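Local structure of lipase (Streptomyces rimosus, 5MAL) at residues Ala36-Ala39 with Ala40-Gly44; Pro67-Ser70 with Gly71-Leu74; Thr218-Gly221 with Gln222-Tyr226. The protein hydrolyses ester and thioester bonds as a secreted, multifunctional GDSL-family lipase, acting on triacylglycerols, other fatty acid esters and palmitoyl-CoA. All coordinates share one frame; numbering follows the deposited sequence.

The three contacts are local and follow one another in series; none nests within or crosses another. Contact 1 closes the turn that leads from helix 34-40 toward edge strand 46-49. Contact 2 closes the loop between helix 57-64 and strand 74-78, the middle strand of the five-stranded parallel sheet. Contact 3 opens the last helix, 219-232. Contact 1 touches both of the others. Trp38 CH2 packs on Leu74 CD2 at 3.5 Å, which ties helix 34-40 to the sheet. Leu37 CD1 lies 3.5 Å from Ser223 CA, which ties it to the last helix. Contacts 2 and 3 stay about 11 Å apart at their nearest atoms.

Contact 1. Residues Ala36-Ala39 with Ala40-Gly44; sequences ALWA and ASHTG
Trp38 and His42 stack where helix 34-40 gives way to the loop before strand 46-49. The imidazole lies over one face of the indole as an offset stack. The centroids of the His42 ring and the Trp38 five-membered ring are 3.7 Å apart, and the planes are only 16° from parallel. The packing is tight at one corner, with His42 CE1 3.1 Å from Trp38 NE1. Farther along the same indole, His42 CB sits over the six-membered ring of Trp38 as a CH-pi contact, 4.0 Å from its centroid. The long directions of the two side chains cross at about a right angle, although the planes are nearly parallel. Trp38 has CG anti to the backbone N (chi1 -165°), which carries the indole back beside its own carbonyl and under the imidazole.

The same carbonyl fixes the rotation of the imidazole. His42 ND1 donates to Trp38 O at 2.8 Å, and the oxygen lies in the imidazole plane. Ser41 N reaches Trp38 O at 3.1 Å from the opposite face of the carbonyl. As helix 34-40 leads into the loop, Ser41 and His42 thus fold back onto the carbonyls of its last residues. Ala40 N bonds to Ala36 O at 2.9 Å. The Ser41 hydroxyl donates to Leu37 O, with OG at 2.8 Å. His42 N closes on Ala39 O from above that carbonyl plane.

At its outer edge, Trp38 NE1 hydrogen-bonds to Thr234 O. With an alanine in place of Trp38, the His42 imidazole would probably lose the cover of one face and Thr234 O its indole donor. Helix 219-232 lines this corner through Leu230 and Asn231, and Tyr4 meets the Trp38 ring edge-to-face.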
loop_
_atom_site.group_PDB
_atom_site.type_symbol
_atom_site.label_atom_id
_atom_site.label_comp_id
_atom_site.label_asym_id
_atom_site.label_seq_id
_atom_site.Cartn_x
_atom_site.Cartn_y
_atom_site.Cartn_z
ATOM N N ALA A 36 -12.825 2.055 0.109
ATOM C CA ALA A 36 -14.149 2.287 0.669
ATOM C C ALA A 36 -14.638 3.694 0.317
ATOM O O ALA A 36 -15.808 3.894 -0.005
ATOM C CB ALA A 36 -14.133 2.085 2.163
ATOM N N LEU A 37 -13.741 4.674 0.373
ATOM C CA LEU A 37 -14.100 6.031 -0.024
ATOM C C LEU A 37 -14.485 6.104 -1.499
ATOM O O LEU A 37 -15.420 6.821 -1.885
ATOM C CB LEU A 37 -12.952 6.994 0.253
ATOM C CG LEU A 37 -12.610 7.232 1.725
ATOM C CD1 LEU A 37 -11.398 8.143 1.811
ATOM C CD2 LEU A 37 -13.789 7.838 2.469
ATOM N N TRP A 38 -13.745 5.385 -2.330
ATOM C CA TRP A 38 -14.062 5.351 -3.740
ATOM C C TRP A 38 -15.447 4.746 -3.943
ATOM O O TRP A 38 -16.275 5.308 -4.645
ATOM C CB TRP A 38 -13.014 4.553 -4.513
ATOM C CG TRP A 38 -13.077 4.781 -5.983
ATOM C CD1 TRP A 38 -12.344 5.682 -6.714
ATOM C CD2 TRP A 38 -13.902 4.089 -6.916
ATOM N NE1 TRP A 38 -12.672 5.588 -8.043
ATOM C CE2 TRP A 38 -13.632 4.623 -8.193
ATOM C CE3 TRP A 38 -14.857 3.075 -6.796
ATOM C CZ2 TRP A 38 -14.270 4.166 -9.342
ATOM C CZ3 TRP A 38 -15.500 2.630 -7.951
ATOM C CH2 TRP A 38 -15.200 3.178 -9.200
ATOM N N ALA A 39 -15.709 3.607 -3.315
ATOM C CA ALA A 39 -16.976 2.934 -3.545
ATOM C C ALA A 39 -18.121 3.828 -3.055
ATOM O O ALA A 39 -19.151 3.962 -3.725
ATOM C CB ALA A 39 -17.009 1.566 -2.845
ATOM N N ALA A 40 -17.906 4.488 -1.921
ATOM C CA ALA A 40 -18.947 5.309 -1.309
ATOM C C ALA A 40 -19.243 6.578 -2.108
ATOM O O ALA A 40 -20.260 7.233 -1.878
ATOM C CB ALA A 40 -18.562 5.668 0.110
ATOM N N SER A 41 -18.362 6.919 -3.041
ATOM C CA SER A 41 -18.509 8.153 -3.809
ATOM C C SER A 41 -18.726 7.885 -5.291
ATOM O O SER A 41 -18.735 8.810 -6.101
ATOM C CB SER A 41 -17.286 9.056 -3.615
ATOM O OG SER A 41 -16.092 8.417 -4.039
ATOM N N HIS A 42 -18.897 6.617 -5.644
ATOM C CA HIS A 42 -19.251 6.257 -7.009
ATOM C C HIS A 42 -20.508 5.411 -6.980
ATOM O O HIS A 42 -20.488 4.252 -6.573
ATOM C CB HIS A 42 -18.109 5.523 -7.701
ATOM C CG HIS A 42 -16.948 6.409 -8.023
ATOM N ND1 HIS A 42 -15.976 6.721 -7.099
ATOM C CD2 HIS A 42 -16.622 7.073 -9.154
ATOM C CE1 HIS A 42 -15.087 7.524 -7.653
ATOM N NE2 HIS A 42 -15.448 7.741 -8.905
ATOM N N THR A 43 -21.609 6.020 -7.404
ATOM C CA THR A 43 -22.926 5.452 -7.189
ATOM C C THR A 43 -23.069 4.103 -7.866
ATOM O O THR A 43 -22.729 3.950 -9.035
ATOM C CB THR A 43 -24.021 6.422 -7.686
ATOM O OG1 THR A 43 -23.902 7.661 -6.976
ATOM C CG2 THR A 43 -25.386 5.858 -7.439
ATOM N N GLY A 44 -23.530 3.112 -7.107
ATOM C CA GLY A 44 -23.829 1.811 -7.676
ATOM C C GLY A 44 -22.653 0.856 -7.711
ATOM O O GLY A 44 -22.701 -0.164 -8.390
#

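Contact 2. Residues Pro67-Ser70 with Gly71-Leu74; sequences PVNS and GTDL
Asn69 and Thr72 are the ends of a type I beta turn. The Asn69 side chain reaches forward to Gly71 N, and that of Thr72 reaches back to Asn69 N. Thr72 OG1 stands anti to the carbonyl carbon (chi1 -53°), and Asn69 N donates to it at 3.0 Å. That bond is almost straight, with 175° at the hydrogen. In the reverse direction Thr72 N donates to Asn69 O, also at 3.0 Å, from above the carbonyl plane. Residues Asn69 and Thr72 are therefore joined by a pair of bonds, one to a side chain and one to the backbone.

Asn69 folds the other way along the chain. Its CG is wedged between the backbone N and the carbonyl carbon (chi1 55°), and this sets OD1 ahead of the chain. Gly71 N lies in the carbonyl plane of the Asn69 amide, on a lone pair of OD1, at 2.9 Å. This is an Asx turn laid over the beta turn. The two side-chain oxygens remain apart, with Asn69 OD1 and Thr72 OG1 at 3.8 Å.

Two waters extend the network. One donates to Pro67 O at 2.8 Å and also bonds to Thr72 OG1. The other donates to Ser70 O and, at 2.7 Å, to Thr72 O. Thr72 also rests on Val5 of strand 3-8 and on Ala131. Beyond the turn, Asp73 OD2 accepts from Asp3 N.

Thr72 is buried, and its hydroxyl is engaged by an amide and by a water. Two side-chain oxygens and one backbone carbonyl take up the N-H groups of Asn69, Gly71 and Thr72, which probably helps to fix the turn.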
loop_
_atom_site.group_PDB
_atom_site.type_symbol
_atom_site.label_atom_id
_atom_site.label_comp_id
_atom_site.label_asym_id
_atom_site.label_seq_id
_atom_site.Cartn_x
_atom_site.Cartn_y
_atom_site.Cartn_z
ATOM N N PRO A 67 -13.501 -12.774 -5.601
ATOM C CA PRO A 67 -14.517 -12.041 -6.370
ATOM C C PRO A 67 -14.017 -11.432 -7.678
ATOM O O PRO A 67 -14.755 -10.683 -8.331
ATOM C CB PRO A 67 -14.939 -10.933 -5.398
ATOM C CG PRO A 67 -13.693 -10.639 -4.635
ATOM C CD PRO A 67 -12.946 -11.954 -4.505
ATOM N N VAL A 68 -12.777 -11.724 -8.050
ATOM C CA VAL A 68 -12.226 -11.207 -9.293
ATOM C C VAL A 68 -12.622 -12.146 -10.418
ATOM O O VAL A 68 -12.240 -13.306 -10.413
ATOM C CB VAL A 68 -10.699 -11.085 -9.234
ATOM C CG1 VAL A 68 -10.153 -10.614 -10.563
ATOM C CG2 VAL A 68 -10.306 -10.135 -8.108
ATOM N N ASN A 69 -13.393 -11.656 -11.374
ATOM C CA ASN A 69 -13.874 -12.521 -12.442
ATOM C C ASN A 69 -14.207 -11.697 -13.679
ATOM O O ASN A 69 -13.885 -10.507 -13.744
ATOM C CB ASN A 69 -15.082 -13.330 -11.961
ATOM C CG ASN A 69 -16.188 -12.456 -11.422
ATOM O OD1 ASN A 69 -16.581 -11.472 -12.049
ATOM N ND2 ASN A 69 -16.678 -12.792 -10.240
ATOM N N SER A 70 -14.835 -12.316 -14.675
ATOM C CA SER A 70 -15.037 -11.615 -15.936
ATOM C C SER A 70 -15.927 -10.383 -15.766
ATOM O O SER A 70 -15.850 -9.442 -16.552
ATOM C CB SER A 70 -15.617 -12.555 -16.996
ATOM O OG SER A 70 -16.736 -13.249 -16.493
ATOM N N GLY A 71 -16.738 -10.373 -14.717
ATOM C CA GLY A 71 -17.612 -9.241 -14.461
ATOM C C GLY A 71 -16.935 -8.037 -13.832
ATOM O O GLY A 71 -17.509 -6.955 -13.775
ATOM N N THR A 72 -15.704 -8.209 -13.367
ATOM C CA THR A 72 -15.022 -7.129 -12.663
ATOM C C THR A 72 -14.683 -5.985 -13.609
ATOM O O THR A 72 -14.145 -6.215 -14.699
ATOM C CB THR A 72 -13.751 -7.641 -11.996
ATOM O OG1 THR A 72 -14.080 -8.781 -11.189
ATOM C CG2 THR A 72 -13.118 -6.556 -11.112
ATOM N N ASP A 73 -15.005 -4.762 -13.184
ATOM C CA ASP A 73 -14.746 -3.550 -13.973
ATOM C C ASP A 73 -13.492 -2.826 -13.528
ATOM O O ASP A 73 -12.815 -2.166 -14.324
ATOM C CB ASP A 73 -15.925 -2.580 -13.861
ATOM C CG ASP A 73 -17.202 -3.166 -14.417
ATOM O OD1 ASP A 73 -17.377 -3.141 -15.649
ATOM O OD2 ASP A 73 -18.014 -3.674 -13.619
ATOM N N LEU A 74 -13.239 -2.887 -12.228
ATOM C CA LEU A 74 -12.124 -2.158 -11.641
ATOM C C LEU A 74 -11.434 -3.017 -10.601
ATOM O O LEU A 74 -12.089 -3.653 -9.779
ATOM C CB LEU A 74 -12.616 -0.850 -11.017
ATOM C CG LEU A 74 -11.608 0.044 -10.286
ATOM C CD1 LEU A 74 -10.519 0.559 -11.234
ATOM C CD2 LEU A 74 -12.304 1.210 -9.592
HETATM O O HOH W 1 -15.976 -8.349 -9.314
HETATM O O HOH W 2 -13.198 -8.126 -16.365
#

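Contact 3. Residues Thr218-Gly221 with Gln222-Tyr226; sequences TANG and QSKGY
With chi1 at -160° putting CG opposite the backbone N, Asn220 meets Lys224 one helical turn on, whose chain bends at chi2 and at chi3 (66°). The lysine chain is thereby laid against the amide oxygen. Asn220 OD1 is 3.0 Å from Lys224 CD, a short approach that may reflect uncertain placement of the exposed lysine. The two side chains cross obliquely, and both also touch Trp203.

Thr218 is the N-cap. Thr218 OG1 accepts from Gly221 N at 3.0 Å, which satisfies an amide of the first turn. Thr218 O then accepts from Gln222 N at 2.9 Å, and Ser223 N and Lys224 N continue the ladder. Across 222-226 the helix widens into a pi-type turn, with Gly221 O accepting from Tyr226 N at 2.9 Å, nearly along the C=O axis. The bond from Gly225 N to the same oxygen is weak.

The buried face of this turn lies near the active site. The Gln222 side chain is about 8 Å from that of the nucleophile Ser10 and about 7 Å from that of His216, the probable catalytic histidine. Gln222 NE2 bonds to Tyr11 O on helix 10-13 and Gln222 OE1 to Tyr34 N at the start of helix 34-40, while Tyr226 OH bonds to Gly140 O just past strand 135-139.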
loop_
_atom_site.group_PDB
_atom_site.type_symbol
_atom_site.label_atom_id
_atom_site.label_comp_id
_atom_site.label_asym_id
_atom_site.label_seq_id
_atom_site.Cartn_x
_atom_site.Cartn_y
_atom_site.Cartn_z
ATOM N N THR A 218 -2.859 8.032 7.646
ATOM C CA THR A 218 -3.922 8.513 8.502
ATOM C C THR A 218 -5.208 8.549 7.691
ATOM O O THR A 218 -5.197 8.255 6.494
ATOM C CB THR A 218 -3.616 9.907 9.018
ATOM O OG1 THR A 218 -3.603 10.813 7.902
ATOM C CG2 THR A 218 -2.257 9.927 9.711
ATOM N N ALA A 219 -6.310 8.949 8.327
ATOM C CA ALA A 219 -7.552 9.133 7.595
ATOM C C ALA A 219 -7.355 10.154 6.473
ATOM O O ALA A 219 -7.842 9.966 5.364
ATOM C CB ALA A 219 -8.671 9.583 8.538
ATOM N N ASN A 220 -6.612 11.218 6.778
ATOM C CA ASN A 220 -6.330 12.276 5.811
ATOM C C ASN A 220 -5.461 11.712 4.677
ATOM O O ASN A 220 -5.643 12.052 3.508
ATOM C CB ASN A 220 -5.645 13.473 6.505
ATOM C CG ASN A 220 -5.770 14.768 5.707
ATOM O OD1 ASN A 220 -6.337 14.780 4.621
ATOM N ND2 ASN A 220 -5.256 15.864 6.255
ATOM N N GLY A 221 -4.530 10.839 5.038
ATOM C CA GLY A 221 -3.683 10.163 4.063
ATOM C C GLY A 221 -4.480 9.282 3.124
ATOM O O GLY A 221 -4.179 9.186 1.939
ATOM N N GLN A 222 -5.511 8.623 3.636
ATOM C CA GLN A 222 -6.312 7.793 2.757
ATOM C C GLN A 222 -7.172 8.654 1.847
ATOM O O GLN A 222 -7.282 8.387 0.654
ATOM C CB GLN A 222 -7.179 6.836 3.565
ATOM C CG GLN A 222 -6.413 5.667 4.161
ATOM C CD GLN A 222 -5.953 4.681 3.090
ATOM O OE1 GLN A 222 -6.477 4.671 1.971
ATOM N NE2 GLN A 222 -4.973 3.851 3.434
ATOM N N SER A 223 -7.772 9.694 2.415
ATOM C CA SER A 223 -8.764 10.481 1.696
ATOM C C SER A 223 -8.133 11.455 0.711
ATOM O O SER A 223 -8.718 11.750 -0.331
ATOM C CB SER A 223 -9.661 11.237 2.685
ATOM O OG SER A 223 -8.936 12.215 3.401
ATOM N N LYS A 224 -6.929 11.935 1.010
ATOM C CA LYS A 224 -6.293 12.893 0.110
ATOM C C LYS A 224 -4.949 12.470 -0.429
ATOM O O LYS A 224 -4.399 13.132 -1.308
ATOM C CB LYS A 224 -6.140 14.226 0.793
ATOM C CG LYS A 224 -7.419 14.984 0.780
ATOM C CD LYS A 224 -7.514 15.701 2.064
ATOM C CE LYS A 224 -6.439 16.758 2.183
ATOM N NZ LYS A 224 -6.676 17.683 3.328
ATOM N N GLY A 225 -4.409 11.386 0.113
ATOM C CA GLY A 225 -3.186 10.831 -0.424
ATOM C C GLY A 225 -3.556 9.728 -1.396
ATOM O O GLY A 225 -3.356 9.863 -2.600
ATOM N N TYR A 226 -4.129 8.640 -0.888
ATOM C CA TYR A 226 -4.446 7.511 -1.758
ATOM C C TYR A 226 -5.639 7.703 -2.671
ATOM O O TYR A 226 -5.540 7.447 -3.864
ATOM C CB TYR A 226 -4.669 6.243 -0.933
ATOM C CG TYR A 226 -3.391 5.506 -0.756
ATOM C CD1 TYR A 226 -2.541 5.804 0.304
ATOM C CD2 TYR A 226 -2.997 4.525 -1.670
ATOM C CE1 TYR A 226 -1.341 5.132 0.458
ATOM C CE2 TYR A 226 -1.806 3.865 -1.534
ATOM C CZ TYR A 226 -0.983 4.170 -0.466
ATOM O OH TYR A 226 0.197 3.504 -0.328
#